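Local structure of serine protease inhibitor (3STO) at residues N98-E103 with N250-F255. The protein probably inhibits serine-type endopeptidases, as a blood-fluke member of the serpin family. Sequence-based numbering, arbitrary orientation.
Sequences NSLTSE and NTRFTF
The C-terminal part of helix 82-101 and the loop after it face a type I beta turn, Asn250 to Phe253, that leads into strand 253-260; the backbones come nearest at Glu103 and Asn250, whose CA atoms are 7.6 Å apart. Arg252 reaches across. Its CG points roughly opposite the backbone N (chi1 153°), and the chain runs extended from CG to NE, which carries the guanidinium over to Ser99 and Glu103. Arg252 NH1 forms a salt bridge with Glu103, 2.8 Å from OE2, which lies in the guanidinium plane and receives the N-H on its anti lone pair; the carboxylate itself stands almost perpendicular to that plane. Arg252 NH2 donates to Ser99 OG at 3.0 Å, the hydroxyl tilted somewhat from the plane, while NH1 of the same arginine adds a weak, bent bond to the carbonyl O of Ser99, which also accepts from Ser102 OG. In the serpin fold this places the contact between the helical part of the molecule and the beta-rich part, where strand 253-260 pairs with strands 241-247 and 381-387. From the latter strand Asp387 takes Arg252 NE in a second salt bridge, so carboxylates on two separate parts of the chain fix the guanidinium and probably offset its charge. Glu103 bends at chi2 (-69°), and its OE1 accepts from Asn250 ND2 at 2.8 Å along a nearly straight line, on the anti side but well out of the carboxylate plane, while Asn250 OD1 accepts weakly from Arg252 N within the turn. The Phe253 ring packs against the same residues: Arg252 CG sits over the centre of one face, Glu103 CB meets its edge 3.8 Å from Phe253 CE2, and Leu100 CD2 is 4.2 Å from Phe253 CE1.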
ATOM      1  N   ASN A  98       0.690  -2.506 -15.568  1.00 21.14           N
ATOM      2  CA  ASN A  98       0.647  -3.717 -16.378  1.00 25.86           C
ATOM      3  C   ASN A  98       1.222  -4.952 -15.673  1.00 27.34           C
ATOM      4  O   ASN A  98       0.669  -6.046 -15.770  1.00 16.32           O
ATOM      5  CB  ASN A  98       1.389  -3.532 -17.701  1.00 20.61           C
ATOM      6  CG  ASN A  98       0.613  -2.686 -18.693  1.00 31.85           C
ATOM      7  OD1 ASN A  98      -0.619  -2.624 -18.641  1.00 33.76           O
ATOM      8  ND2 ASN A  98       1.332  -2.030 -19.608  1.00 24.80           N
ATOM      9  N   SER A  99       2.351  -4.757 -15.008  1.00 17.58           N
ATOM     10  CA  SER A  99       3.031  -5.815 -14.305  1.00 22.06           C
ATOM     11  C   SER A  99       2.139  -6.355 -13.207  1.00 23.50           C
ATOM     12  O   SER A  99       1.943  -7.549 -13.124  1.00 22.02           O
ATOM     13  CB  SER A  99       4.334  -5.310 -13.726  1.00 21.76           C
ATOM     14  OG  SER A  99       5.079  -6.382 -13.220  1.00 31.77           O
ATOM     15  N   LEU A 100       1.521  -5.472 -12.426  1.00 22.23           N
ATOM     16  CA  LEU A 100       0.739  -5.899 -11.267  1.00 16.99           C
ATOM     17  C   LEU A 100      -0.627  -6.486 -11.625  1.00 25.28           C
ATOM     18  O   LEU A 100      -1.047  -7.523 -11.061  1.00 22.14           O
ATOM     19  CB  LEU A 100       0.590  -4.751 -10.260  1.00 22.75           C
ATOM     20  CG  LEU A 100       1.839  -4.361  -9.463  1.00 26.78           C
ATOM     21  CD1 LEU A 100       1.646  -3.009  -8.746  1.00 19.99           C
ATOM     22  CD2 LEU A 100       2.144  -5.462  -8.473  1.00 23.38           C
ATOM     23  N   THR A 101      -1.323  -5.842 -12.560  1.00 18.81           N
ATOM     24  CA  THR A 101      -2.688  -6.271 -12.890  1.00 23.77           C
ATOM     25  C   THR A 101      -2.689  -7.485 -13.824  1.00 18.13           C
ATOM     26  O   THR A 101      -3.716  -8.088 -14.054  1.00 25.22           O
ATOM     27  CB  THR A 101      -3.547  -5.130 -13.504  1.00 29.55           C
ATOM     28  OG1 THR A 101      -3.022  -4.774 -14.787  1.00 30.86           O
ATOM     29  CG2 THR A 101      -3.549  -3.889 -12.598  1.00 29.84           C
ATOM     30  N   SER A 102      -1.529  -7.844 -14.354  1.00 18.82           N
ATOM     31  CA  SER A 102      -1.441  -9.054 -15.149  1.00 23.92           C
ATOM     32  C   SER A 102      -1.515 -10.325 -14.283  1.00 27.38           C
ATOM     33  O   SER A 102      -1.725 -11.414 -14.806  1.00 24.40           O
ATOM     34  CB  SER A 102      -0.159  -9.078 -15.961  1.00 21.83           C
ATOM     35  OG  SER A 102       0.957  -9.230 -15.113  1.00 30.13           O
ATOM     36  N   GLU A 103      -1.361 -10.196 -12.970  1.00 18.09           N
ATOM     37  CA  GLU A 103      -1.352 -11.381 -12.121  1.00 24.19           C
ATOM     38  C   GLU A 103      -2.762 -11.888 -11.793  1.00 21.87           C
ATOM     39  O   GLU A 103      -3.638 -11.155 -11.317  1.00 21.97           O
ATOM     40  CB  GLU A 103      -0.477 -11.169 -10.882  1.00 22.97           C
ATOM     41  CG  GLU A 103       0.967 -10.782 -11.235  1.00 22.86           C
ATOM     42  CD  GLU A 103       1.709 -11.954 -11.883  1.00 32.07           C
ATOM     43  OE1 GLU A 103       1.162 -13.088 -11.888  1.00 22.60           O
ATOM     44  OE2 GLU A 103       2.841 -11.745 -12.373  1.00 22.55           O
ATOM     45  N   ASN A 250      -0.581 -17.502  -6.143  1.00 19.07           N
ATOM     46  CA  ASN A 250       0.267 -16.939  -7.158  1.00 17.54           C
ATOM     47  C   ASN A 250       1.598 -16.611  -6.472  1.00 20.04           C
ATOM     48  O   ASN A 250       1.702 -15.667  -5.670  1.00 20.84           O
ATOM     49  CB  ASN A 250      -0.404 -15.713  -7.810  1.00 18.30           C
ATOM     50  CG  ASN A 250       0.414 -15.156  -8.963  1.00 21.24           C
ATOM     51  OD1 ASN A 250       1.638 -15.277  -8.958  1.00 16.88           O
ATOM     52  ND2 ASN A 250      -0.256 -14.562  -9.959  1.00 15.82           N
ATOM     53  N   THR A 251       2.616 -17.407  -6.747  1.00 16.04           N
ATOM     54  CA  THR A 251       3.795 -17.364  -5.899  1.00 15.64           C
ATOM     55  C   THR A 251       4.772 -16.233  -6.186  1.00 25.38           C
ATOM     56  O   THR A 251       5.859 -16.169  -5.594  1.00 28.57           O
ATOM     57  CB  THR A 251       4.519 -18.709  -5.858  1.00 29.99           C
ATOM     58  OG1 THR A 251       5.130 -18.965  -7.128  1.00 25.98           O
ATOM     59  CG2 THR A 251       3.528 -19.825  -5.473  1.00 16.56           C
ATOM     60  N   ARG A 252       4.392 -15.336  -7.088  1.00 20.96           N
ATOM     61  CA  ARG A 252       5.124 -14.087  -7.245  1.00 22.04           C
ATOM     62  C   ARG A 252       4.996 -13.229  -5.942  1.00 22.52           C
ATOM     63  O   ARG A 252       5.872 -12.451  -5.578  1.00 18.47           O
ATOM     64  CB  ARG A 252       4.571 -13.331  -8.465  1.00 18.61           C
ATOM     65  CG  ARG A 252       4.758 -11.832  -8.362  1.00 21.18           C
ATOM     66  CD  ARG A 252       4.447 -11.134  -9.656  1.00 18.65           C
ATOM     67  NE  ARG A 252       4.835  -9.727  -9.590  1.00 20.33           N
ATOM     68  CZ  ARG A 252       4.594  -8.847 -10.556  1.00 23.10           C
ATOM     69  NH1 ARG A 252       3.956  -9.230 -11.654  1.00 21.30           N
ATOM     70  NH2 ARG A 252       4.984  -7.590 -10.422  1.00 25.85           N
ATOM     71  N   PHE A 253       3.877 -13.383  -5.256  1.00 16.63           N
ATOM     72  CA  PHE A 253       3.618 -12.667  -4.031  1.00 22.90           C
ATOM     73  C   PHE A 253       3.786 -13.585  -2.815  1.00 31.17           C
ATOM     74  O   PHE A 253       3.393 -14.758  -2.841  1.00 21.46           O
ATOM     75  CB  PHE A 253       2.206 -12.073  -4.085  1.00 16.75           C
ATOM     76  CG  PHE A 253       2.002 -11.169  -5.263  1.00 20.31           C
ATOM     77  CD1 PHE A 253       2.649  -9.926  -5.316  1.00 17.03           C
ATOM     78  CD2 PHE A 253       1.186 -11.556  -6.334  1.00 15.42           C
ATOM     79  CE1 PHE A 253       2.485  -9.085  -6.425  1.00 22.08           C
ATOM     80  CE2 PHE A 253       1.019 -10.733  -7.410  1.00 16.51           C
ATOM     81  CZ  PHE A 253       1.687  -9.497  -7.467  1.00 18.79           C
ATOM     82  N   THR A 254       4.384 -13.036  -1.758  1.00 30.18           N
ATOM     83  CA  THR A 254       4.570 -13.764  -0.508  1.00 22.02           C
ATOM     84  C   THR A 254       4.293 -12.868   0.694  1.00 22.34           C
ATOM     85  O   THR A 254       4.426 -11.646   0.612  1.00 21.07           O
ATOM     86  CB  THR A 254       5.975 -14.385  -0.434  1.00 21.97           C
ATOM     87  OG1 THR A 254       6.061 -15.184   0.730  1.00 39.12           O
ATOM     88  CG2 THR A 254       7.067 -13.329  -0.390  1.00 17.71           C
ATOM     89  N   PHE A 255       3.839 -13.469   1.788  1.00 18.45           N
ATOM     90  CA  PHE A 255       3.580 -12.730   3.008  1.00 15.25           C
ATOM     91  C   PHE A 255       4.780 -12.860   3.909  1.00 14.44           C
ATOM     92  O   PHE A 255       5.097 -13.956   4.329  1.00 18.68           O
ATOM     93  CB  PHE A 255       2.359 -13.294   3.701  1.00 19.75           C
ATOM     94  CG  PHE A 255       1.913 -12.505   4.884  1.00 10.76           C
ATOM     95  CD1 PHE A 255       1.425 -11.199   4.730  1.00 17.09           C
ATOM     96  CD2 PHE A 255       1.875 -13.096   6.137  1.00 12.90           C
ATOM     97  CE1 PHE A 255       0.948 -10.455   5.845  1.00 15.45           C
ATOM     98  CE2 PHE A 255       1.414 -12.374   7.262  1.00 16.96           C
ATOM     99  CZ  PHE A 255       0.949 -11.042   7.098  1.00 23.11           C
TER